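Local atomic coordinates of UL37 (Suid herpesvirus 1, PDB entry 4K70), a protein that is an inner tegument protein of the virion, here as its helical N-terminal half, and probably plays an essential part in controlling viral trafficking. Residues C131-E136 / A160-Q165; D145-A150 / P193-V198; T217-F222 / Y275-R280; T259-R264 / V305-A310; E325-S330 / V337-T342. All coordinates share one frame; numbering follows the deposited sequence.

Overall arrangement
Interactions 1 and 2 cross along the chain: 145-150 lies inside the loop closed by 131-136 with 160-165, and its partner 193-198 lies beyond it. The first holds the end of helix 120-137 to the turn after helix 156-159, the second sets helix 144-149 on helix 191-201. Interactions 3 and 4 also cross, binding helix 208-223, helix 260-271, the loop 275-280 and helix 307-311 together; they meet in a salt bridge between Asp-220 and Arg-264. Interaction 5 closes the short hairpin of helices 321-329 and 333-342. Interaction 2 touches both interaction 3, through Leu-194 and Ile-218, and interaction 5, through Leu-196 and Val-341.

Interaction 1 of 5, residues C131-E136 / A160-Q165; sequences CAAFDE and ARALVQ
A single 3-10 turn, 161-163, rests against the C-terminal part of helix 120-137 in this all-helical fold, and Leu-163 reaches from it to Ala-133 and Phe-134. The backbones are closest at Ala-133 and Ala-162, whose CA atoms are 6.2 Å apart, a spacing possible because both residues carry only a methyl group; the two CB atoms face each other at 4.0 Å. Leu-163 sets out beside this line and bends in. With CG anti to its own carbonyl carbon (chi1 -58°), its CD2 branch is turned toward the helix and touches Ala-133 CB at 3.5 Å and lies equally close, 3.5 Å, to the backbone N of Phe-134. Of the Phe-134 side chain CB is nearest to that methyl, CB to Leu-163 CD2 4.3 Å; the ring stacks with Trp-84 and packs on Tyr-183 and Val-184 of helix 175-188, and Val-184 also touches Leu-163, so one helix backs both segments. No hydrogen bond joins the two segments, but Trp-130 NE1 bonds to Leu-163 O. The turn is also braced from within: Gln-165 NE2 donates to Ala-162 O at 2.9 Å, in the carbonyl plane and on a lone pair, with an N-H...O angle of 165°.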
# COMPACT_ATOMS: atom_id res chain seq x y z
N CYS A 131 -1.91 18.02 2.27
CA CYS A 131 -2.44 17.56 3.57
C CYS A 131 -3.97 17.47 3.58
O CYS A 131 -4.52 16.57 4.19
CB CYS A 131 -1.96 18.46 4.73
SG CYS A 131 -0.19 18.33 5.07
N ALA A 132 -4.64 18.40 2.90
CA ALA A 132 -6.10 18.33 2.82
C ALA A 132 -6.51 17.07 2.07
O ALA A 132 -7.47 16.39 2.46
CB ALA A 132 -6.66 19.58 2.14
N ALA A 133 -5.78 16.75 1.01
CA ALA A 133 -6.04 15.53 0.25
C ALA A 133 -5.75 14.30 1.11
O ALA A 133 -6.47 13.29 1.05
CB ALA A 133 -5.19 15.50 -1.01
N PHE A 134 -4.67 14.36 1.88
CA PHE A 134 -4.30 13.25 2.75
C PHE A 134 -5.47 12.97 3.68
O PHE A 134 -5.96 11.85 3.75
CB PHE A 134 -3.03 13.57 3.53
CG PHE A 134 -2.66 12.54 4.55
CD1 PHE A 134 -3.14 12.63 5.85
CD2 PHE A 134 -1.81 11.48 4.22
CE1 PHE A 134 -2.79 11.67 6.80
CE2 PHE A 134 -1.46 10.53 5.16
CZ PHE A 134 -1.95 10.63 6.45
N ASP A 135 -5.94 14.01 4.36
CA ASP A 135 -7.06 13.87 5.29
C ASP A 135 -8.31 13.30 4.61
O ASP A 135 -8.98 12.44 5.16
CB ASP A 135 -7.39 15.20 5.98
CG ASP A 135 -6.40 15.55 7.08
OD1 ASP A 135 -5.80 14.63 7.68
OD2 ASP A 135 -6.22 16.75 7.35
N GLU A 136 -8.61 13.77 3.41
CA GLU A 136 -9.75 13.23 2.67
C GLU A 136 -9.57 11.74 2.36
O GLU A 136 -10.51 10.97 2.47
CB GLU A 136 -9.99 14.02 1.38
CG GLU A 136 -11.44 13.96 0.89
CD GLU A 136 -11.71 14.96 -0.23
OE1 GLU A 136 -11.08 16.04 -0.21
OE2 GLU A 136 -12.53 14.65 -1.12
N ALA A 160 -5.12 6.81 -3.18
CA ALA A 160 -4.03 7.79 -3.06
C ALA A 160 -3.92 8.67 -4.29
O ALA A 160 -2.98 9.44 -4.42
CB ALA A 160 -2.71 7.10 -2.79
N ARG A 161 -4.90 8.54 -5.18
CA ARG A 161 -4.96 9.27 -6.45
C ARG A 161 -4.67 10.77 -6.33
O ARG A 161 -3.84 11.30 -7.06
CB ARG A 161 -6.33 9.06 -7.10
CG ARG A 161 -6.38 9.24 -8.59
CD ARG A 161 -7.65 8.60 -9.18
NE ARG A 161 -8.85 8.98 -8.42
CZ ARG A 161 -9.66 9.97 -8.76
NH1 ARG A 161 -9.42 10.70 -9.84
NH2 ARG A 161 -10.73 10.24 -8.02
N ALA A 162 -5.36 11.46 -5.43
CA ALA A 162 -5.18 12.91 -5.28
C ALA A 162 -3.76 13.29 -4.82
O ALA A 162 -3.29 14.39 -5.08
CB ALA A 162 -6.22 13.51 -4.33
N LEU A 163 -3.09 12.35 -4.17
CA LEU A 163 -1.81 12.61 -3.52
C LEU A 163 -0.63 12.57 -4.47
O LEU A 163 0.44 13.08 -4.13
CB LEU A 163 -1.59 11.58 -2.38
CG LEU A 163 -2.67 11.55 -1.30
CD1 LEU A 163 -2.38 10.47 -0.21
CD2 LEU A 163 -2.80 12.91 -0.67
N VAL A 164 -0.80 11.95 -5.64
CA VAL A 164 0.29 11.84 -6.62
C VAL A 164 -0.08 12.45 -8.00
O VAL A 164 0.51 12.11 -9.02
CB VAL A 164 0.80 10.39 -6.78
CG1 VAL A 164 1.27 9.82 -5.39
CG2 VAL A 164 -0.26 9.49 -7.39
N GLN A 165 -1.08 13.33 -8.01
CA GLN A 165 -1.43 14.06 -9.23
C GLN A 165 -0.33 15.04 -9.61
O GLN A 165 0.46 15.45 -8.76
CB GLN A 165 -2.76 14.81 -9.05
CG GLN A 165 -2.74 15.88 -7.95
CD GLN A 165 -4.09 16.54 -7.80
OE1 GLN A 165 -4.51 17.32 -8.65
NE2 GLN A 165 -4.80 16.20 -6.73

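Interaction 2 of 5, residues D145-A150 / P193-V198; sequences DDVLAA and PLALAV
Val-147 comes off helix 144-149 with its CB already in contact, 3.7 Å from Leu-194 CD2 on helix 191-201. One bond further out, the CG1 branch is anti to the backbone N (chi1 172°) and enters the angle between two residues of the other helix: on one flank it meets Leu-194 CG and CD2, both at 3.8 Å, and on the other it lies 4.0 Å from Ala-195 CB. Val-147 CG1 is also 3.9 Å from the backbone N of Ala-195, so the valine reaches the helix surface itself beside the small alanine. Leu-194 points back toward helix 144-149, and its CD2 end lies obliquely across the valine.

The two helices run in roughly the same direction, their axes 36° apart and 9.3 Å from each other at closest approach. This is a buried, wholly apolar helix-helix contact within the N-terminal half of UL37, with no hydrogen bond from one segment to the other. Leu-194 also packs on Ile-218 and Phe-222 of helix 208-223, so it is shared between helix 144-149 and helix 208-223.

The next residue, Leu-148, starts off beside the interface and brings its end round to it. Its CD1 meets CG2 of Val-198, one turn beyond Leu-194, at 3.8 Å, the two side chains crossing at about a right angle, while Val-198 CG1 lies 4.0 Å from the backbone O of Leu-148. The leucine also packs against Thr-230 and Leu-231 of helix 229-240, and Val-198 against Pro-151, just beyond the end of helix 144-149.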
# COMPACT_ATOMS: atom_id res chain seq x y z
N ASP A 145 -16.07 -3.12 11.36
CA ASP A 145 -17.48 -2.88 11.67
C ASP A 145 -18.10 -1.91 10.66
O ASP A 145 -19.21 -2.12 10.18
CB ASP A 145 -17.66 -2.32 13.10
CG ASP A 145 -17.36 -3.34 14.19
OD1 ASP A 145 -17.37 -4.55 13.90
OD2 ASP A 145 -17.13 -2.93 15.35
N ASP A 146 -17.38 -0.84 10.35
CA ASP A 146 -17.84 0.15 9.38
C ASP A 146 -18.03 -0.45 7.98
O ASP A 146 -19.03 -0.18 7.31
CB ASP A 146 -16.85 1.32 9.27
CG ASP A 146 -16.99 2.32 10.42
OD1 ASP A 146 -18.09 2.46 10.99
OD2 ASP A 146 -15.97 2.98 10.72
N VAL A 147 -17.06 -1.24 7.53
CA VAL A 147 -17.13 -1.82 6.19
C VAL A 147 -18.25 -2.83 6.05
O VAL A 147 -18.91 -2.90 5.01
CB VAL A 147 -15.82 -2.50 5.80
CG1 VAL A 147 -16.00 -3.25 4.48
CG2 VAL A 147 -14.70 -1.48 5.68
N LEU A 148 -18.46 -3.61 7.09
CA LEU A 148 -19.54 -4.60 7.11
C LEU A 148 -20.90 -3.92 6.94
O LEU A 148 -21.80 -4.45 6.27
CB LEU A 148 -19.49 -5.39 8.41
CG LEU A 148 -20.51 -6.50 8.61
CD1 LEU A 148 -20.16 -7.72 7.78
CD2 LEU A 148 -20.55 -6.86 10.08
N ALA A 149 -21.05 -2.75 7.55
CA ALA A 149 -22.29 -1.99 7.48
C ALA A 149 -22.48 -1.33 6.11
O ALA A 149 -23.59 -1.31 5.57
CB ALA A 149 -22.35 -0.95 8.59
N ALA A 150 -21.39 -0.81 5.55
CA ALA A 150 -21.41 -0.22 4.21
C ALA A 150 -20.24 -0.78 3.40
O ALA A 150 -19.17 -0.17 3.35
CB ALA A 150 -21.33 1.29 4.29
N PRO A 193 -10.88 -6.88 0.39
CA PRO A 193 -11.29 -8.29 0.51
C PRO A 193 -12.47 -8.49 1.47
O PRO A 193 -13.28 -9.40 1.27
CB PRO A 193 -10.05 -8.96 1.11
CG PRO A 193 -8.92 -8.08 0.77
CD PRO A 193 -9.45 -6.68 0.66
N LEU A 194 -12.54 -7.67 2.51
CA LEU A 194 -13.66 -7.72 3.44
C LEU A 194 -14.94 -7.28 2.74
O LEU A 194 -15.96 -7.97 2.83
CB LEU A 194 -13.38 -6.85 4.69
CG LEU A 194 -14.59 -6.59 5.58
CD1 LEU A 194 -15.19 -7.90 6.06
CD2 LEU A 194 -14.23 -5.69 6.78
N ALA A 195 -14.90 -6.12 2.08
CA ALA A 195 -16.05 -5.63 1.31
C ALA A 195 -16.51 -6.64 0.25
O ALA A 195 -17.71 -6.87 0.06
CB ALA A 195 -15.72 -4.29 0.65
N LEU A 196 -15.55 -7.21 -0.46
CA LEU A 196 -15.88 -8.23 -1.47
C LEU A 196 -16.55 -9.46 -0.86
O LEU A 196 -17.51 -9.98 -1.43
CB LEU A 196 -14.64 -8.62 -2.27
CG LEU A 196 -14.13 -7.52 -3.21
CD1 LEU A 196 -12.74 -7.82 -3.76
CD2 LEU A 196 -15.12 -7.27 -4.33
N ALA A 197 -16.07 -9.92 0.30
CA ALA A 197 -16.69 -11.08 0.92
C ALA A 197 -18.09 -10.77 1.43
O ALA A 197 -19.01 -11.60 1.34
CB ALA A 197 -15.80 -11.64 2.05
N VAL A 198 -18.26 -9.57 1.99
CA VAL A 198 -19.57 -9.13 2.44
C VAL A 198 -20.58 -9.13 1.30
O VAL A 198 -21.71 -9.57 1.48
CB VAL A 198 -19.52 -7.72 3.10
CG1 VAL A 198 -20.91 -7.27 3.51
CG2 VAL A 198 -18.60 -7.75 4.30

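Interaction 3 of 5, residues T217-F222 / Y275-R280; sequences TIADEF and YVRELR
Asp-220 OD1 takes two bonds from one arginine: Arg-277 NE reaches it at 2.8 Å and Arg-277 NH2 at 2.9 Å. The guanidinium thus approaches side-on, but both N-H groups converge on a single oxygen, and both bonds are bent, with N-H...O angles of 149° and 141°. OD1 sits in the guanidinium plane; seen from the aspartate, NE arrives from above the carboxylate plane and NH2 nearly along the C-O bond, the two planes being 39° apart. The arginine gets there by running straight out from CG to NE, sliding past the aspartate in the opposite direction. Its NH2 also bonds to His-224 O, just beyond the segment, and passes 4.1 Å from Ala-219 CB.

The other carboxylate oxygen, Asp-220 OD2, is held by a salt bridge to Arg-264 of helix 260-271. Two arginines therefore share one aspartate; Arg-264 NH2 and Arg-277 NE come close to each other around the shared carboxylate, whose negative charge probably balances them. A carboxylate bridging two guanidinium groups, one on each oxygen, here joins three parts of the helical fold: helix 208-223, helix 260-271, and the irregular loop 275-280 that follows it.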
# COMPACT_ATOMS: atom_id res chain seq x y z
N THR A 217 -15.59 -17.02 6.57
CA THR A 217 -14.32 -16.43 6.14
C THR A 217 -14.16 -15.00 6.68
O THR A 217 -13.06 -14.58 7.04
CB THR A 217 -14.13 -16.44 4.59
OG1 THR A 217 -15.01 -15.48 3.98
CG2 THR A 217 -14.37 -17.84 4.00
N ILE A 218 -15.27 -14.27 6.74
CA ILE A 218 -15.23 -12.89 7.22
C ILE A 218 -14.95 -12.86 8.73
O ILE A 218 -14.12 -12.08 9.22
CB ILE A 218 -16.54 -12.14 6.92
CG1 ILE A 218 -16.70 -11.95 5.41
CG2 ILE A 218 -16.56 -10.78 7.63
CD1 ILE A 218 -18.12 -11.60 4.98
N ALA A 219 -15.64 -13.72 9.46
CA ALA A 219 -15.44 -13.80 10.91
C ALA A 219 -13.97 -14.11 11.19
O ALA A 219 -13.35 -13.48 12.05
CB ALA A 219 -16.35 -14.84 11.53
N ASP A 220 -13.41 -15.05 10.43
CA ASP A 220 -12.04 -15.53 10.65
C ASP A 220 -10.92 -14.58 10.20
O ASP A 220 -9.89 -14.48 10.85
CB ASP A 220 -11.84 -16.92 10.02
CG ASP A 220 -12.62 -18.00 10.75
OD1 ASP A 220 -13.18 -17.69 11.83
OD2 ASP A 220 -12.67 -19.15 10.26
N GLU A 221 -11.11 -13.90 9.07
CA GLU A 221 -10.09 -13.03 8.51
C GLU A 221 -10.14 -11.64 9.14
O GLU A 221 -9.12 -10.98 9.29
CB GLU A 221 -10.28 -12.87 6.99
CG GLU A 221 -10.31 -14.18 6.19
CD GLU A 221 -8.95 -14.59 5.65
OE1 GLU A 221 -7.93 -14.05 6.15
OE2 GLU A 221 -8.90 -15.44 4.73
N PHE A 222 -11.33 -11.20 9.50
CA PHE A 222 -11.50 -9.80 9.89
C PHE A 222 -12.03 -9.50 11.29
O PHE A 222 -11.94 -8.35 11.74
CB PHE A 222 -12.36 -9.09 8.85
CG PHE A 222 -11.76 -9.11 7.47
CD1 PHE A 222 -10.73 -8.24 7.14
CD2 PHE A 222 -12.22 -10.00 6.51
CE1 PHE A 222 -10.18 -8.26 5.88
CE2 PHE A 222 -11.67 -10.01 5.24
CZ PHE A 222 -10.65 -9.14 4.93
N TYR A 275 -19.07 -17.52 15.78
CA TYR A 275 -17.92 -17.36 16.67
C TYR A 275 -17.58 -18.60 17.49
O TYR A 275 -16.59 -18.63 18.22
CB TYR A 275 -18.11 -16.14 17.57
CG TYR A 275 -18.07 -14.86 16.79
CD1 TYR A 275 -16.85 -14.26 16.46
CD2 TYR A 275 -19.23 -14.25 16.35
CE1 TYR A 275 -16.80 -13.08 15.73
CE2 TYR A 275 -19.19 -13.07 15.62
CZ TYR A 275 -17.97 -12.49 15.31
OH TYR A 275 -17.92 -11.32 14.59
N VAL A 276 -18.40 -19.63 17.36
CA VAL A 276 -18.09 -20.95 17.90
C VAL A 276 -17.19 -21.67 16.90
O VAL A 276 -17.56 -21.84 15.73
CB VAL A 276 -19.36 -21.77 18.12
CG1 VAL A 276 -19.02 -23.12 18.73
CG2 VAL A 276 -20.33 -21.02 19.01
N ARG A 277 -16.02 -22.08 17.35
CA ARG A 277 -15.01 -22.64 16.46
C ARG A 277 -14.51 -24.01 16.91
O ARG A 277 -13.70 -24.62 16.22
CB ARG A 277 -13.81 -21.68 16.34
CG ARG A 277 -14.13 -20.36 15.65
CD ARG A 277 -12.84 -19.60 15.32
NE ARG A 277 -13.09 -18.40 14.53
CZ ARG A 277 -13.40 -17.22 15.04
NH1 ARG A 277 -13.52 -17.07 16.35
NH2 ARG A 277 -13.61 -16.17 14.24
N GLU A 278 -15.01 -24.50 18.05
CA GLU A 278 -14.55 -25.77 18.60
C GLU A 278 -15.69 -26.67 19.02
O GLU A 278 -16.78 -26.21 19.33
CB GLU A 278 -13.64 -25.53 19.80
CG GLU A 278 -12.58 -24.48 19.57
CD GLU A 278 -12.15 -23.80 20.85
OE1 GLU A 278 -11.84 -24.52 21.83
OE2 GLU A 278 -12.14 -22.54 20.88
N LEU A 279 -15.41 -27.97 19.04
CA LEU A 279 -16.38 -28.96 19.48
C LEU A 279 -15.89 -29.68 20.74
O LEU A 279 -14.93 -30.45 20.68
CB LEU A 279 -16.61 -29.99 18.37
CG LEU A 279 -17.44 -29.54 17.18
CD1 LEU A 279 -17.32 -30.56 16.06
CD2 LEU A 279 -18.91 -29.36 17.59
N ARG A 280 -16.55 -29.43 21.86
CA ARG A 280 -16.27 -30.19 23.09
C ARG A 280 -16.65 -31.65 22.89
O ARG A 280 -17.64 -31.95 22.21
CB ARG A 280 -17.02 -29.60 24.28
CG ARG A 280 -18.48 -29.25 23.99
CD ARG A 280 -19.24 -28.81 25.26
NE ARG A 280 -19.30 -29.80 26.35
CZ ARG A 280 -19.33 -31.13 26.20
NH1 ARG A 280 -19.29 -31.69 25.00
NH2 ARG A 280 -19.39 -31.91 27.28

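Interaction 4 of 5, residues T259-R264 / V305-A310; sequences TAVEVR and VHVAAA
Helix 260-271 and helix 307-311 meet near their N-terminal ends, where the CA atoms of Glu-262 and Ala-308 approach to 6.7 Å. Val-261 bears on the neighbouring Val-307, CG1 to CG1 at 3.7 Å, and the two valines cross at about a right angle. Val-261 has this methyl anti to the backbone N (chi1 171°), which brings it to the other valine, while Val-307 holds its CG1 between its own N and carbonyl carbon, the more crowded choice. The same Val-261 methyl, CG1, is 4.3 Å from Ala-308 CB, which fits in beside the valine pair.

Ala-308 CB also meets Glu-262, at 3.9 Å from both CG and OE2, so an extended acidic side chain lies over the methyl with its aliphatic part as well as its carboxylate end. That carboxylate is engaged elsewhere: OE2 makes a salt bridge to Arg-258, immediately before the segment. Glu-262 and Thr-259 form a capping box at the start of helix 260-271. Glu-262 N donates to Thr-259 OG1 at 3.3 Å with an angle of 167°, and in return Thr-259 N makes a weak bond to Glu-262 OE1. The glutamate thus takes part in capping its own helix and packs on the neighbouring one.

On the second segment His-306 occupies the N-cap position of helix 307-311, and its NE2 bonds to Arg-289 O. Helix 347-358 lies against both valines, with Leu-352 on Val-261 and His-349 and Leu-353 on Val-307.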
# COMPACT_ATOMS: atom_id res chain seq x y z
N THR A 259 -10.54 -32.36 9.87
CA THR A 259 -9.53 -31.30 9.88
C THR A 259 -9.96 -30.11 10.74
O THR A 259 -11.13 -30.00 11.12
CB THR A 259 -9.20 -30.82 8.45
OG1 THR A 259 -10.32 -30.11 7.90
CG2 THR A 259 -8.88 -32.02 7.56
N ALA A 260 -9.01 -29.22 11.04
CA ALA A 260 -9.29 -28.01 11.81
C ALA A 260 -10.36 -27.17 11.12
O ALA A 260 -11.19 -26.54 11.77
CB ALA A 260 -8.03 -27.19 12.02
N VAL A 261 -10.31 -27.15 9.79
CA VAL A 261 -11.31 -26.44 9.01
C VAL A 261 -12.69 -27.03 9.27
O VAL A 261 -13.64 -26.31 9.59
CB VAL A 261 -11.01 -26.51 7.48
CG1 VAL A 261 -12.17 -25.94 6.69
CG2 VAL A 261 -9.73 -25.76 7.15
N GLU A 262 -12.80 -28.35 9.11
CA GLU A 262 -14.08 -29.02 9.27
C GLU A 262 -14.64 -28.85 10.68
O GLU A 262 -15.83 -28.63 10.85
CB GLU A 262 -13.97 -30.49 8.91
CG GLU A 262 -13.42 -30.72 7.52
CD GLU A 262 -13.60 -32.14 7.07
OE1 GLU A 262 -13.29 -33.06 7.86
OE2 GLU A 262 -14.08 -32.34 5.94
N VAL A 263 -13.78 -28.94 11.68
CA VAL A 263 -14.23 -28.72 13.06
C VAL A 263 -14.77 -27.30 13.23
O VAL A 263 -15.84 -27.10 13.80
CB VAL A 263 -13.13 -29.00 14.08
CG1 VAL A 263 -13.54 -28.47 15.45
CG2 VAL A 263 -12.84 -30.49 14.15
N ARG A 264 -14.03 -26.32 12.71
CA ARG A 264 -14.43 -24.93 12.83
C ARG A 264 -15.77 -24.68 12.15
O ARG A 264 -16.63 -24.01 12.69
CB ARG A 264 -13.36 -24.00 12.26
CG ARG A 264 -13.66 -22.53 12.43
CD ARG A 264 -14.41 -21.94 11.24
NE ARG A 264 -14.70 -20.53 11.48
CZ ARG A 264 -15.70 -20.10 12.24
NH1 ARG A 264 -16.52 -20.98 12.80
NH2 ARG A 264 -15.90 -18.80 12.43
N VAL A 305 -15.13 -21.84 -1.83
CA VAL A 305 -15.48 -21.31 -0.51
C VAL A 305 -15.78 -22.46 0.47
O VAL A 305 -15.73 -22.28 1.68
CB VAL A 305 -16.67 -20.32 -0.56
CG1 VAL A 305 -17.99 -21.06 -0.53
CG2 VAL A 305 -16.58 -19.35 0.61
N HIS A 306 -16.11 -23.64 -0.08
CA HIS A 306 -16.17 -24.86 0.72
C HIS A 306 -14.78 -25.46 0.60
O HIS A 306 -14.54 -26.35 -0.21
CB HIS A 306 -17.24 -25.79 0.13
CG HIS A 306 -17.38 -27.10 0.85
ND1 HIS A 306 -16.71 -27.40 2.00
CD2 HIS A 306 -18.13 -28.20 0.55
CE1 HIS A 306 -17.03 -28.63 2.40
NE2 HIS A 306 -17.90 -29.13 1.54
N VAL A 307 -13.84 -24.93 1.37
CA VAL A 307 -12.42 -25.21 1.12
C VAL A 307 -12.05 -26.66 1.46
O VAL A 307 -11.16 -27.24 0.84
CB VAL A 307 -11.51 -24.19 1.85
CG1 VAL A 307 -11.45 -24.49 3.35
CG2 VAL A 307 -10.11 -24.15 1.22
N ALA A 308 -12.75 -27.26 2.42
CA ALA A 308 -12.49 -28.66 2.76
C ALA A 308 -12.78 -29.58 1.57
O ALA A 308 -12.03 -30.52 1.31
CB ALA A 308 -13.28 -29.08 3.99
N ALA A 309 -13.86 -29.31 0.84
CA ALA A 309 -14.17 -30.09 -0.36
C ALA A 309 -13.13 -29.86 -1.45
O ALA A 309 -12.66 -30.80 -2.10
CB ALA A 309 -15.56 -29.74 -0.88
N ALA A 310 -12.78 -28.60 -1.66
CA ALA A 310 -11.85 -28.23 -2.72
C ALA A 310 -10.48 -28.83 -2.46
O ALA A 310 -9.76 -29.17 -3.39
CB ALA A 310 -11.77 -26.71 -2.84

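Interaction 5 of 5, residues E325-S330 / V337-T342; sequences EAVQAS and VEALVT
The two helical segments run nearly antiparallel, 163° apart, with their axes 8.8 Å from each other at the nearest point and the CA atoms of Val-327 and Ala-339 only 6.0 Å apart. Ala-339 is the residue in the middle. Its CB points at the other helix and is touched from two positions: Ala-326 CB at 4.1 Å and Val-327 CG2 at 4.2 Å, so a lone methyl group sits between successive residues of helix 321-329.

The same valine methyl, CG2, reaches on to Leu-340, lying 3.7 Å from CD2 and 4.0 Å from CG, with the two side chains inclined to each other. Leu-340 leaves its backbone beside the interface; with CG anti to the carbonyl carbon (chi1 -71°), its end turns in to meet Val-327. Helix 366-385 backs this pair, Val-377 touching Val-327 and Thr-374 touching Leu-340.

No hydrogen bond passes between the two segments; both hydroxyls bond within their own segment. Ser-330 OG donates to Ala-326 O at 2.8 Å, and Thr-342 OG1 donates to Glu-338 O at 2.6 Å, an oxygen that also accepts from Thr-342 N. Each hydroxyl thus reaches back one turn to a carbonyl. With only a short connection between helices 321-329 and 333-342, the arrangement is that of an antiparallel helical hairpin, closely packed through alanine.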
# COMPACT_ATOMS: atom_id res chain seq x y z
N GLU A 325 -9.05 -18.35 -15.23
CA GLU A 325 -9.15 -17.50 -16.42
C GLU A 325 -9.32 -16.02 -16.05
O GLU A 325 -8.64 -15.15 -16.60
CB GLU A 325 -10.29 -17.97 -17.34
CG GLU A 325 -10.00 -19.28 -18.06
CD GLU A 325 -11.19 -19.84 -18.84
OE1 GLU A 325 -12.18 -19.09 -19.04
OE2 GLU A 325 -11.14 -21.03 -19.25
N ALA A 326 -10.25 -15.75 -15.13
CA ALA A 326 -10.50 -14.35 -14.75
C ALA A 326 -9.30 -13.73 -14.04
O ALA A 326 -9.02 -12.55 -14.20
CB ALA A 326 -11.76 -14.25 -13.90
N VAL A 327 -8.58 -14.54 -13.25
CA VAL A 327 -7.37 -14.08 -12.57
C VAL A 327 -6.27 -13.75 -13.57
O VAL A 327 -5.56 -12.76 -13.44
CB VAL A 327 -6.81 -15.16 -11.58
CG1 VAL A 327 -5.33 -14.87 -11.28
CG2 VAL A 327 -7.65 -15.22 -10.28
N GLN A 328 -6.12 -14.60 -14.58
CA GLN A 328 -5.14 -14.35 -15.62
C GLN A 328 -5.46 -13.09 -16.40
O GLN A 328 -4.56 -12.35 -16.79
CB GLN A 328 -5.10 -15.52 -16.60
CG GLN A 328 -4.29 -16.69 -16.12
CD GLN A 328 -4.37 -17.84 -17.10
OE1 GLN A 328 -5.26 -18.69 -17.02
NE2 GLN A 328 -3.46 -17.85 -18.05
N ALA A 329 -6.75 -12.83 -16.63
CA ALA A 329 -7.14 -11.70 -17.47
C ALA A 329 -7.05 -10.35 -16.75
O ALA A 329 -7.15 -9.29 -17.38
CB ALA A 329 -8.54 -11.90 -17.99
N SER A 330 -6.88 -10.40 -15.43
CA SER A 330 -6.89 -9.20 -14.60
C SER A 330 -5.65 -8.34 -14.80
O SER A 330 -4.52 -8.85 -14.78
CB SER A 330 -6.99 -9.59 -13.11
OG SER A 330 -8.22 -10.22 -12.82
N VAL A 337 -8.32 -9.21 -7.28
CA VAL A 337 -8.86 -9.48 -5.95
C VAL A 337 -10.36 -9.77 -6.01
O VAL A 337 -10.85 -10.62 -5.29
CB VAL A 337 -8.59 -8.32 -4.98
CG1 VAL A 337 -9.18 -8.65 -3.62
CG2 VAL A 337 -7.10 -8.07 -4.89
N GLU A 338 -11.08 -9.07 -6.87
CA GLU A 338 -12.51 -9.37 -7.04
C GLU A 338 -12.72 -10.78 -7.59
O GLU A 338 -13.65 -11.49 -7.19
CB GLU A 338 -13.19 -8.34 -7.96
CG GLU A 338 -14.63 -8.73 -8.31
CD GLU A 338 -15.43 -7.57 -8.88
OE1 GLU A 338 -14.84 -6.48 -9.08
OE2 GLU A 338 -16.64 -7.74 -9.12
N ALA A 339 -11.85 -11.19 -8.51
CA ALA A 339 -11.95 -12.52 -9.10
C ALA A 339 -11.69 -13.57 -8.04
O ALA A 339 -12.40 -14.58 -7.97
CB ALA A 339 -10.97 -12.66 -10.24
N LEU A 340 -10.68 -13.33 -7.21
CA LEU A 340 -10.28 -14.32 -6.21
C LEU A 340 -11.35 -14.49 -5.15
O LEU A 340 -11.84 -15.58 -4.91
CB LEU A 340 -8.97 -13.92 -5.56
CG LEU A 340 -7.75 -14.06 -6.47
CD1 LEU A 340 -6.57 -13.28 -5.91
CD2 LEU A 340 -7.39 -15.53 -6.61
N VAL A 341 -11.71 -13.39 -4.49
CA VAL A 341 -12.61 -13.43 -3.35
C VAL A 341 -14.01 -13.90 -3.73
O VAL A 341 -14.64 -14.67 -3.01
CB VAL A 341 -12.69 -12.04 -2.66
CG1 VAL A 341 -13.72 -12.07 -1.55
CG2 VAL A 341 -11.30 -11.62 -2.15
N THR A 342 -14.50 -13.41 -4.87
CA THR A 342 -15.80 -13.82 -5.41
C THR A 342 -15.88 -15.34 -5.60
O THR A 342 -16.94 -15.94 -5.39
CB THR A 342 -16.10 -13.10 -6.76
OG1 THR A 342 -16.12 -11.69 -6.55
CG2 THR A 342 -17.45 -13.50 -7.31